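Local coordinates for protein O-methyltransferase (Burkholderia thailandensis, PDB 3MCZ) that probably transfers a methyl group from S-adenosylmethionine to a hydroxyl oxygen of an unspecified substrate, and is likely to work as a dimer, at residues 197-202 / 223-228; 207-212 / 242-247; 213-218 / 231-236. One frame throughout, in Å; residues are numbered along the deposited sequence.

Contact 1: 197-202 / 223-228; sequences VLRRHP and HAHDLG
A bend at chi2 (-124°) and another at chi3 fold the Arg199 chain over toward His225, whose own CG lies beside the backbone N (chi1 -63°), which points the imidazole at helix 192-200. The two side chains cross at about a right angle, and the guanidinium and ring planes are only 24° apart, yet the groups do not stack. Arg199 NE comes in at the ring's edge, near its plane, and lies 3.3 Å from His225 CD2; CG and CD of the arginine approach the same ring carbon, each at 4.0 Å. The touching atom is a carbon, so this is van der Waals contact. A long, exposed arginine can lay its aliphatic part and NE along the histidine while its charged end stays at the surface, and the histidine holds its flat ring in place by a separate hydrogen bond from ND1 to Thr221 O, in the last turn of helix 215-224. A protonated imidazole would probably be disfavoured a little by the neighbouring guanidinium.

The contact joins the C-terminal ends of helices 192-200 and 215-224 in the Rossmann-like methyltransferase domain. Helix 215-224 finishes in a Schellman motif: Asp226, with positive phi, is the C-prime residue, and its N is bonded to His223 O at 3.0 Å while Leu227 N reaches Ile222 O. The reversal turns Leu227 inward, where an apolar residue is suited to a buried place. Both methyls of its fork face Leu198 CB, CD2 at 4.0 Å and CD1 at 4.1 Å. Leu227 also packs on Ala195, a turn earlier in helix 192-200.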
loop_
_atom_site.group_PDB
_atom_site.type_symbol
_atom_site.label_atom_id
_atom_site.label_comp_id
_atom_site.label_asym_id
_atom_site.label_seq_id
_atom_site.Cartn_x
_atom_site.Cartn_y
_atom_site.Cartn_z
ATOM N N VAL A 197 34.491 3.690 -7.285
ATOM C CA VAL A 197 35.350 3.483 -8.452
ATOM C C VAL A 197 36.760 4.025 -8.118
ATOM O O VAL A 197 37.733 3.329 -8.305
ATOM C CB VAL A 197 34.790 4.191 -9.719
ATOM C CG1 VAL A 197 35.835 4.194 -10.850
ATOM C CG2 VAL A 197 33.467 3.492 -10.227
ATOM N N LEU A 198 36.856 5.246 -7.587
ATOM C CA LEU A 198 38.174 5.817 -7.253
ATOM C C LEU A 198 38.900 5.012 -6.162
ATOM O O LEU A 198 40.110 4.854 -6.228
ATOM C CB LEU A 198 38.063 7.301 -6.888
ATOM C CG LEU A 198 38.229 8.320 -8.042
ATOM C CD1 LEU A 198 37.504 7.861 -9.312
ATOM C CD2 LEU A 198 37.800 9.741 -7.630
ATOM N N ARG A 199 38.175 4.463 -5.195
ATOM C CA ARG A 199 38.796 3.718 -4.094
ATOM C C ARG A 199 39.553 2.521 -4.607
ATOM O O ARG A 199 40.660 2.223 -4.160
ATOM C CB ARG A 199 37.740 3.205 -3.118
ATOM C CG ARG A 199 37.221 4.268 -2.145
ATOM C CD ARG A 199 37.388 3.838 -0.683
ATOM N NE ARG A 199 36.127 3.357 -0.106
ATOM C CZ ARG A 199 35.715 2.085 -0.092
ATOM N NH1 ARG A 199 34.542 1.798 0.469
ATOM N NH2 ARG A 199 36.460 1.097 -0.611
ATOM N N ARG A 200 38.941 1.878 -5.594
ATOM C CA ARG A 200 39.419 0.644 -6.159
ATOM C C ARG A 200 40.538 0.862 -7.197
ATOM O O ARG A 200 41.309 -0.051 -7.492
ATOM C CB ARG A 200 38.207 -0.044 -6.799
ATOM C CG ARG A 200 38.547 -1.045 -7.804
ATOM C CD ARG A 200 37.678 -2.237 -7.742
ATOM N NE ARG A 200 38.393 -3.428 -8.189
ATOM C CZ ARG A 200 37.786 -4.592 -8.423
ATOM N NH1 ARG A 200 38.504 -5.639 -8.839
ATOM N NH2 ARG A 200 36.466 -4.715 -8.233
ATOM N N HIS A 201 40.587 2.061 -7.758
ATOM C CA HIS A 201 41.473 2.386 -8.872
ATOM C C HIS A 201 42.282 3.637 -8.545
ATOM O O HIS A 201 41.889 4.750 -8.903
ATOM C CB HIS A 201 40.644 2.594 -10.155
ATOM C CG HIS A 201 39.915 1.363 -10.620
ATOM N ND1 HIS A 201 40.535 0.319 -11.278
ATOM C CD2 HIS A 201 38.613 1.006 -10.500
ATOM C CE1 HIS A 201 39.638 -0.612 -11.566
ATOM N NE2 HIS A 201 38.472 -0.224 -11.095
ATOM N N PRO A 202 43.436 3.474 -7.855
ATOM C CA PRO A 202 44.156 4.629 -7.297
ATOM C C PRO A 202 44.693 5.614 -8.329
ATOM O O PRO A 202 45.020 6.748 -7.975
ATOM C CB PRO A 202 45.318 3.976 -6.532
ATOM C CG PRO A 202 44.941 2.600 -6.347
ATOM C CD PRO A 202 44.046 2.203 -7.448
ATOM N N HIS A 223 34.597 13.054 1.372
ATOM C CA HIS A 223 35.379 12.998 2.599
ATOM C C HIS A 223 35.244 11.640 3.287
ATOM O O HIS A 223 36.207 11.142 3.877
ATOM C CB HIS A 223 34.959 14.114 3.575
ATOM C CG HIS A 223 35.577 13.996 4.938
ATOM N ND1 HIS A 223 34.888 13.510 6.034
ATOM C CD2 HIS A 223 36.821 14.299 5.384
ATOM C CE1 HIS A 223 35.675 13.531 7.093
ATOM N NE2 HIS A 223 36.855 13.999 6.726
ATOM N N ALA A 224 34.054 11.051 3.213
ATOM C CA ALA A 224 33.789 9.748 3.832
ATOM C C ALA A 224 34.702 8.663 3.274
ATOM O O ALA A 224 35.091 7.748 4.004
ATOM C CB ALA A 224 32.338 9.355 3.639
ATOM N N HIS A 225 35.040 8.772 1.984
ATOM C CA HIS A 225 35.958 7.833 1.343
ATOM C C HIS A 225 37.402 8.337 1.254
ATOM O O HIS A 225 38.223 7.730 0.571
ATOM C CB HIS A 225 35.472 7.531 -0.063
ATOM C CG HIS A 225 34.138 6.861 -0.124
ATOM N ND1 HIS A 225 32.970 7.504 0.195
ATOM C CD2 HIS A 225 33.783 5.621 -0.543
ATOM C CE1 HIS A 225 31.951 6.682 0.013
ATOM N NE2 HIS A 225 32.417 5.533 -0.441
ATOM N N ASP A 226 37.711 9.446 1.921
ATOM C CA ASP A 226 39.064 10.026 1.900
ATOM C C ASP A 226 39.550 10.375 0.490
ATOM O O ASP A 226 40.698 10.088 0.163
ATOM C CB ASP A 226 40.095 9.069 2.525
ATOM C CG ASP A 226 39.918 8.890 4.014
ATOM O OD1 ASP A 226 39.752 9.899 4.747
ATOM O OD2 ASP A 226 39.982 7.722 4.463
ATOM N N LEU A 227 38.708 11.007 -0.327
ATOM C CA LEU A 227 39.062 11.277 -1.732
ATOM C C LEU A 227 39.243 12.774 -2.033
ATOM O O LEU A 227 39.150 13.206 -3.191
ATOM C CB LEU A 227 37.973 10.710 -2.645
ATOM C CG LEU A 227 37.800 9.195 -2.628
ATOM C CD1 LEU A 227 36.522 8.871 -3.426
ATOM C CD2 LEU A 227 39.044 8.477 -3.208
ATOM N N GLY A 228 39.522 13.556 -0.991
ATOM C CA GLY A 228 39.601 15.005 -1.089
ATOM C C GLY A 228 40.374 15.549 -2.276
ATOM O O GLY A 228 39.846 16.351 -3.049
#

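Contact 2: 207-212 / 242-247; sequences QIWDLP and RNFEGG
Trp209 meets Phe244 and the backbone of Gly247 where strand 205-210 of the Rossmann-like sheet is packed against the loop leading from strand 231-235 to strand 251-255. With its CG beside the backbone N, Trp209 presents the six-membered ring to that loop. The phenyl of Phe244 approaches obliquely, neither stacked nor edge-to-face: centroids are 5.6 Å apart, planes 48° apart, and Trp209 CZ3 lies 3.7 Å from Phe244 CD2. Two large aromatic groups suit this buried place, where Leu276 touches both.

Phe244 also begins a type II turn closed by Gly247 N to Phe244 O, 3.1 Å. Gly246 takes the positive phi that glycine accepts easily, and Gly247, having no side chain, can bring its CA to the edge of the indole, 4.4 Å from Trp209 CH2. Asn243 O lies 3.6 Å from Trp209 CZ3, oblique to the ring, and accepts a hydrogen bond from Lys236 NZ; the same lysine makes a cation-pi contact with the indole.

A bond within its own strand helps to set the rotation of the indole: Trp209 NE1 donates to Gln207 OE1 at 2.9 Å, with an N-H...O angle of 164° and the oxygen only 3° out of the ring plane.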
loop_
_atom_site.group_PDB
_atom_site.type_symbol
_atom_site.label_atom_id
_atom_site.label_comp_id
_atom_site.label_asym_id
_atom_site.label_seq_id
_atom_site.Cartn_x
_atom_site.Cartn_y
_atom_site.Cartn_z
ATOM N N GLN A 207 35.518 13.985 -11.546
ATOM C CA GLN A 207 34.672 15.200 -11.403
ATOM C C GLN A 207 33.221 14.761 -11.280
ATOM O O GLN A 207 32.791 13.792 -11.953
ATOM C CB GLN A 207 34.814 16.119 -12.605
ATOM C CG GLN A 207 36.252 16.556 -12.862
ATOM C CD GLN A 207 36.373 17.535 -14.009
ATOM O OE1 GLN A 207 35.430 17.737 -14.756
ATOM N NE2 GLN A 207 37.526 18.167 -14.134
ATOM N N ILE A 208 32.489 15.434 -10.395
ATOM C CA ILE A 208 31.070 15.254 -10.283
ATOM C C ILE A 208 30.448 16.544 -10.833
ATOM O O ILE A 208 30.798 17.646 -10.399
ATOM C CB ILE A 208 30.597 15.049 -8.805
ATOM C CG1 ILE A 208 31.264 13.817 -8.142
ATOM C CG2 ILE A 208 29.090 14.871 -8.770
ATOM C CD1 ILE A 208 31.264 13.905 -6.645
ATOM N N TRP A 209 29.541 16.375 -11.792
ATOM C CA TRP A 209 28.786 17.461 -12.459
ATOM C C TRP A 209 27.329 17.291 -12.074
ATOM O O TRP A 209 26.676 16.349 -12.520
ATOM C CB TRP A 209 28.882 17.335 -13.984
ATOM C CG TRP A 209 30.273 17.577 -14.596
ATOM C CD1 TRP A 209 31.486 17.456 -13.976
ATOM C CD2 TRP A 209 30.554 17.972 -15.940
ATOM N NE1 TRP A 209 32.500 17.754 -14.846
ATOM C CE2 TRP A 209 31.959 18.083 -16.059
ATOM C CE3 TRP A 209 29.759 18.257 -17.049
ATOM C CZ2 TRP A 209 32.588 18.465 -17.253
ATOM C CZ3 TRP A 209 30.373 18.627 -18.237
ATOM C CH2 TRP A 209 31.782 18.737 -18.326
ATOM N N ASP A 210 26.808 18.200 -11.255
ATOM C CA ASP A 210 25.406 18.136 -10.833
ATOM C C ASP A 210 24.908 19.528 -10.396
ATOM O O ASP A 210 25.630 20.514 -10.526
ATOM C CB ASP A 210 25.244 17.120 -9.694
ATOM C CG ASP A 210 23.859 16.489 -9.654
ATOM O OD1 ASP A 210 22.892 17.077 -10.227
ATOM O OD2 ASP A 210 23.728 15.399 -9.046
ATOM N N LEU A 211 23.670 19.584 -9.906
ATOM C CA LEU A 211 23.038 20.850 -9.480
ATOM C C LEU A 211 23.458 21.219 -8.048
ATOM O O LEU A 211 24.048 20.401 -7.348
ATOM C CB LEU A 211 21.510 20.733 -9.597
ATOM C CG LEU A 211 20.988 20.562 -11.041
ATOM C CD1 LEU A 211 19.523 20.122 -11.076
ATOM C CD2 LEU A 211 21.192 21.842 -11.859
ATOM N N PRO A 212 23.180 22.463 -7.612
ATOM C CA PRO A 212 23.481 22.898 -6.223
ATOM C C PRO A 212 22.909 21.994 -5.114
ATOM O O PRO A 212 23.556 21.826 -4.078
ATOM C CB PRO A 212 22.833 24.276 -6.146
ATOM C CG PRO A 212 22.877 24.793 -7.560
ATOM C CD PRO A 212 22.758 23.591 -8.469
ATOM N N ARG A 242 26.665 24.382 -23.721
ATOM C CA ARG A 242 27.904 25.128 -23.525
ATOM C C ARG A 242 28.663 24.650 -22.299
ATOM O O ARG A 242 29.881 24.766 -22.250
ATOM C CB ARG A 242 27.638 26.633 -23.423
ATOM C CG ARG A 242 27.096 27.250 -24.697
ATOM C CD ARG A 242 26.604 28.669 -24.428
ATOM N NE ARG A 242 25.371 28.631 -23.641
ATOM C CZ ARG A 242 24.772 29.684 -23.084
ATOM N NH1 ARG A 242 25.278 30.914 -23.208
ATOM N NH2 ARG A 242 23.645 29.498 -22.395
ATOM N N ASN A 243 27.940 24.106 -21.323
ATOM C CA ASN A 243 28.548 23.507 -20.121
ATOM C C ASN A 243 29.465 22.346 -20.402
ATOM O O ASN A 243 30.251 21.974 -19.552
ATOM C CB ASN A 243 27.467 23.020 -19.147
ATOM C CG ASN A 243 26.790 24.160 -18.413
ATOM O OD1 ASN A 243 27.183 25.317 -18.533
ATOM N ND2 ASN A 243 25.761 23.840 -17.668
ATOM N N PHE A 244 29.368 21.767 -21.583
ATOM C CA PHE A 244 30.241 20.655 -21.962
ATOM C C PHE A 244 31.482 21.069 -22.752
ATOM O O PHE A 244 32.392 20.256 -22.948
ATOM C CB PHE A 244 29.442 19.632 -22.754
ATOM C CG PHE A 244 28.367 18.970 -21.953
ATOM C CD1 PHE A 244 27.138 19.561 -21.813
ATOM C CD2 PHE A 244 28.580 17.744 -21.342
ATOM C CE1 PHE A 244 26.152 18.961 -21.085
ATOM C CE2 PHE A 244 27.602 17.153 -20.593
ATOM C CZ PHE A 244 26.381 17.747 -20.470
ATOM N N GLU A 245 31.535 22.331 -23.199
ATOM C CA GLU A 245 32.727 22.848 -23.887
ATOM C C GLU A 245 33.997 22.612 -23.075
ATOM O O GLU A 245 34.074 22.940 -21.886
ATOM C CB GLU A 245 32.591 24.356 -24.197
ATOM N N GLY A 246 34.994 22.019 -23.724
ATOM C CA GLY A 246 36.297 21.772 -23.112
ATOM C C GLY A 246 36.365 20.680 -22.060
ATOM O O GLY A 246 37.368 20.573 -21.380
ATOM N N GLY A 247 35.296 19.892 -21.883
ATOM C CA GLY A 247 35.351 18.777 -20.937
ATOM C C GLY A 247 35.811 17.549 -21.684
ATOM O O GLY A 247 35.550 17.416 -22.878
#

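Contact 3: 213-218 / 231-236; sequences TTRDAA and VEFFEK
Helix 215-224 lies against edge strand 231-235, their backbones coming closest at Arg215 and Phe233, whose CA atoms are 7.2 Å apart. The pair is the second half of a beta-alpha-beta unit in the Rossmann-like domain, in which the helix connects parallel strands 205-210 and 231-235.

Phe233 is the side chain that fills the gap. Its CG is anti to the backbone N (chi1 -176°), which extends the ring from the strand to the first turn of the helix. Arg215 CB lies over one face, 4.0 Å from the ring centroid and 26° off the normal, a CH-pi contact. From there the arginine bends at chi3, and the guanidinium crosses the phenyl obliquely, with planes 40° apart and NE 3.1 Å from Phe233 CD1. A long residue suits this exposed position, since its aliphatic part can shield the ring while the charged end remains near the surface.

Ala218, one turn further along, offers only a methyl, small enough to let the helix approach; its CB is 3.8 Å from Phe233 CD2 and also touches Ile208 of strand 205-210, the first strand of the unit. Thr214 comes in at the ring's edge. Its hydroxyl is hydrogen-bonded to the carbonyl of Leu211, and in that position Thr214 OG1 lies near the ring plane, 3.4 Å from Phe233 CZ.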
loop_
_atom_site.group_PDB
_atom_site.type_symbol
_atom_site.label_atom_id
_atom_site.label_comp_id
_atom_site.label_asym_id
_atom_site.label_seq_id
_atom_site.Cartn_x
_atom_site.Cartn_y
_atom_site.Cartn_z
ATOM N N THR A 213 21.724 21.413 -5.345
ATOM C CA THR A 213 21.021 20.598 -4.330
ATOM C C THR A 213 21.798 19.353 -3.875
ATOM O O THR A 213 21.658 18.922 -2.722
ATOM C CB THR A 213 19.591 20.149 -4.798
ATOM O OG1 THR A 213 19.676 19.384 -6.007
ATOM C CG2 THR A 213 18.675 21.345 -5.022
ATOM N N THR A 214 22.618 18.799 -4.775
ATOM C CA THR A 214 23.421 17.599 -4.519
ATOM C C THR A 214 24.776 17.851 -3.844
ATOM O O THR A 214 25.395 16.907 -3.343
ATOM C CB THR A 214 23.775 16.889 -5.842
ATOM O OG1 THR A 214 24.620 17.756 -6.616
ATOM C CG2 THR A 214 22.510 16.527 -6.637
ATOM N N ARG A 215 25.240 19.102 -3.851
ATOM C CA ARG A 215 26.632 19.422 -3.499
ATOM C C ARG A 215 27.101 19.077 -2.063
ATOM O O ARG A 215 28.264 18.726 -1.853
ATOM C CB ARG A 215 26.908 20.890 -3.807
ATOM C CG ARG A 215 28.140 21.450 -3.142
ATOM C CD ARG A 215 28.578 22.748 -3.801
ATOM N NE ARG A 215 29.823 22.584 -4.552
ATOM C CZ ARG A 215 30.521 23.588 -5.085
ATOM N NH1 ARG A 215 30.097 24.849 -4.975
ATOM N NH2 ARG A 215 31.659 23.330 -5.733
ATOM N N ASP A 216 26.224 19.198 -1.082
ATOM C CA ASP A 216 26.574 18.829 0.288
ATOM C C ASP A 216 26.635 17.311 0.420
ATOM O O ASP A 216 27.445 16.789 1.182
ATOM C CB ASP A 216 25.572 19.408 1.298
ATOM C CG ASP A 216 25.773 20.899 1.536
ATOM O OD1 ASP A 216 26.805 21.444 1.086
ATOM O OD2 ASP A 216 24.907 21.529 2.193
ATOM N N ALA A 217 25.779 16.608 -0.314
ATOM C CA ALA A 217 25.760 15.159 -0.261
ATOM C C ALA A 217 27.070 14.606 -0.871
ATOM O O ALA A 217 27.612 13.613 -0.384
ATOM C CB ALA A 217 24.533 14.603 -0.992
ATOM N N ALA A 218 27.579 15.298 -1.893
ATOM C CA ALA A 218 28.816 14.893 -2.578
ATOM C C ALA A 218 30.020 15.093 -1.674
ATOM O O ALA A 218 30.891 14.220 -1.615
ATOM C CB ALA A 218 29.005 15.673 -3.894
ATOM N N VAL A 231 38.807 14.277 -6.344
ATOM C CA VAL A 231 37.485 14.582 -6.896
ATOM C C VAL A 231 37.237 16.071 -6.778
ATOM O O VAL A 231 37.580 16.704 -5.761
ATOM C CB VAL A 231 36.344 13.788 -6.184
ATOM C CG1 VAL A 231 35.000 14.010 -6.866
ATOM C CG2 VAL A 231 36.625 12.321 -6.202
ATOM N N GLU A 232 36.689 16.658 -7.835
ATOM C CA GLU A 232 36.191 18.046 -7.788
ATOM C C GLU A 232 34.689 18.042 -8.113
ATOM O O GLU A 232 34.256 17.315 -9.009
ATOM C CB GLU A 232 36.853 18.927 -8.845
ATOM C CG GLU A 232 38.236 19.384 -8.622
ATOM C CD GLU A 232 38.554 20.634 -9.482
ATOM O OE1 GLU A 232 38.062 21.752 -9.162
ATOM O OE2 GLU A 232 39.300 20.493 -10.480
ATOM N N PHE A 233 33.924 18.893 -7.423
ATOM C CA PHE A 233 32.503 19.072 -7.713
ATOM C C PHE A 233 32.297 20.295 -8.586
ATOM O O PHE A 233 32.883 21.318 -8.331
ATOM C CB PHE A 233 31.691 19.267 -6.441
ATOM C CG PHE A 233 30.201 19.349 -6.691
ATOM C CD1 PHE A 233 29.588 20.566 -6.952
ATOM C CD2 PHE A 233 29.426 18.211 -6.675
ATOM C CE1 PHE A 233 28.222 20.647 -7.182
ATOM C CE2 PHE A 233 28.065 18.272 -6.912
ATOM C CZ PHE A 233 27.455 19.502 -7.160
ATOM N N PHE A 234 31.447 20.165 -9.607
ATOM C CA PHE A 234 31.131 21.254 -10.524
ATOM C C PHE A 234 29.639 21.391 -10.634
ATOM O O PHE A 234 28.944 20.410 -10.917
ATOM C CB PHE A 234 31.648 20.968 -11.919
ATOM C CG PHE A 234 33.115 21.071 -12.045
ATOM C CD1 PHE A 234 33.937 20.026 -11.623
ATOM C CD2 PHE A 234 33.692 22.215 -12.569
ATOM C CE1 PHE A 234 35.313 20.118 -11.735
ATOM C CE2 PHE A 234 35.078 22.323 -12.683
ATOM C CZ PHE A 234 35.895 21.263 -12.262
ATOM N N GLU A 235 29.148 22.611 -10.435
ATOM C CA GLU A 235 27.745 22.907 -10.652
ATOM C C GLU A 235 27.499 23.021 -12.160
ATOM O O GLU A 235 28.001 23.944 -12.802
ATOM C CB GLU A 235 27.340 24.217 -9.938
ATOM N N LYS A 236 26.709 22.104 -12.712
ATOM C CA LYS A 236 26.477 22.057 -14.159
ATOM C C LYS A 236 25.025 21.725 -14.491
ATOM O O LYS A 236 24.385 20.929 -13.791
ATOM C CB LYS A 236 27.409 21.019 -14.822
ATOM C CG LYS A 236 28.535 21.606 -15.737
ATOM C CD LYS A 236 29.872 21.657 -15.107
ATOM C CE LYS A 236 31.027 21.574 -16.135
ATOM N NZ LYS A 236 31.310 22.768 -16.915
#

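How the contacts relate
From the N terminus, the chain leaves helix 192-200, which carries the first half of contact 1, and enters strand 205-210, where contact 2 begins. Helix 215-224 follows: its start opens contact 3, and its C-terminal end closes contact 1. Strand 231-235 then closes contact 3, and the loop at 242-247 closes contact 2. Contact 3 is therefore nested within the loop of contact 2, whereas contact 1 crosses both. Contacts 2 and 3 meet through a probable hydrogen bond between Ile208 O and Phe234 N, contacts 1 and 3 through Leu198 and Val231. Contact 1 joins two helix ends; contacts 2 and 3 fix a loop and a helix to neighbouring strands at one edge of the mixed sheet.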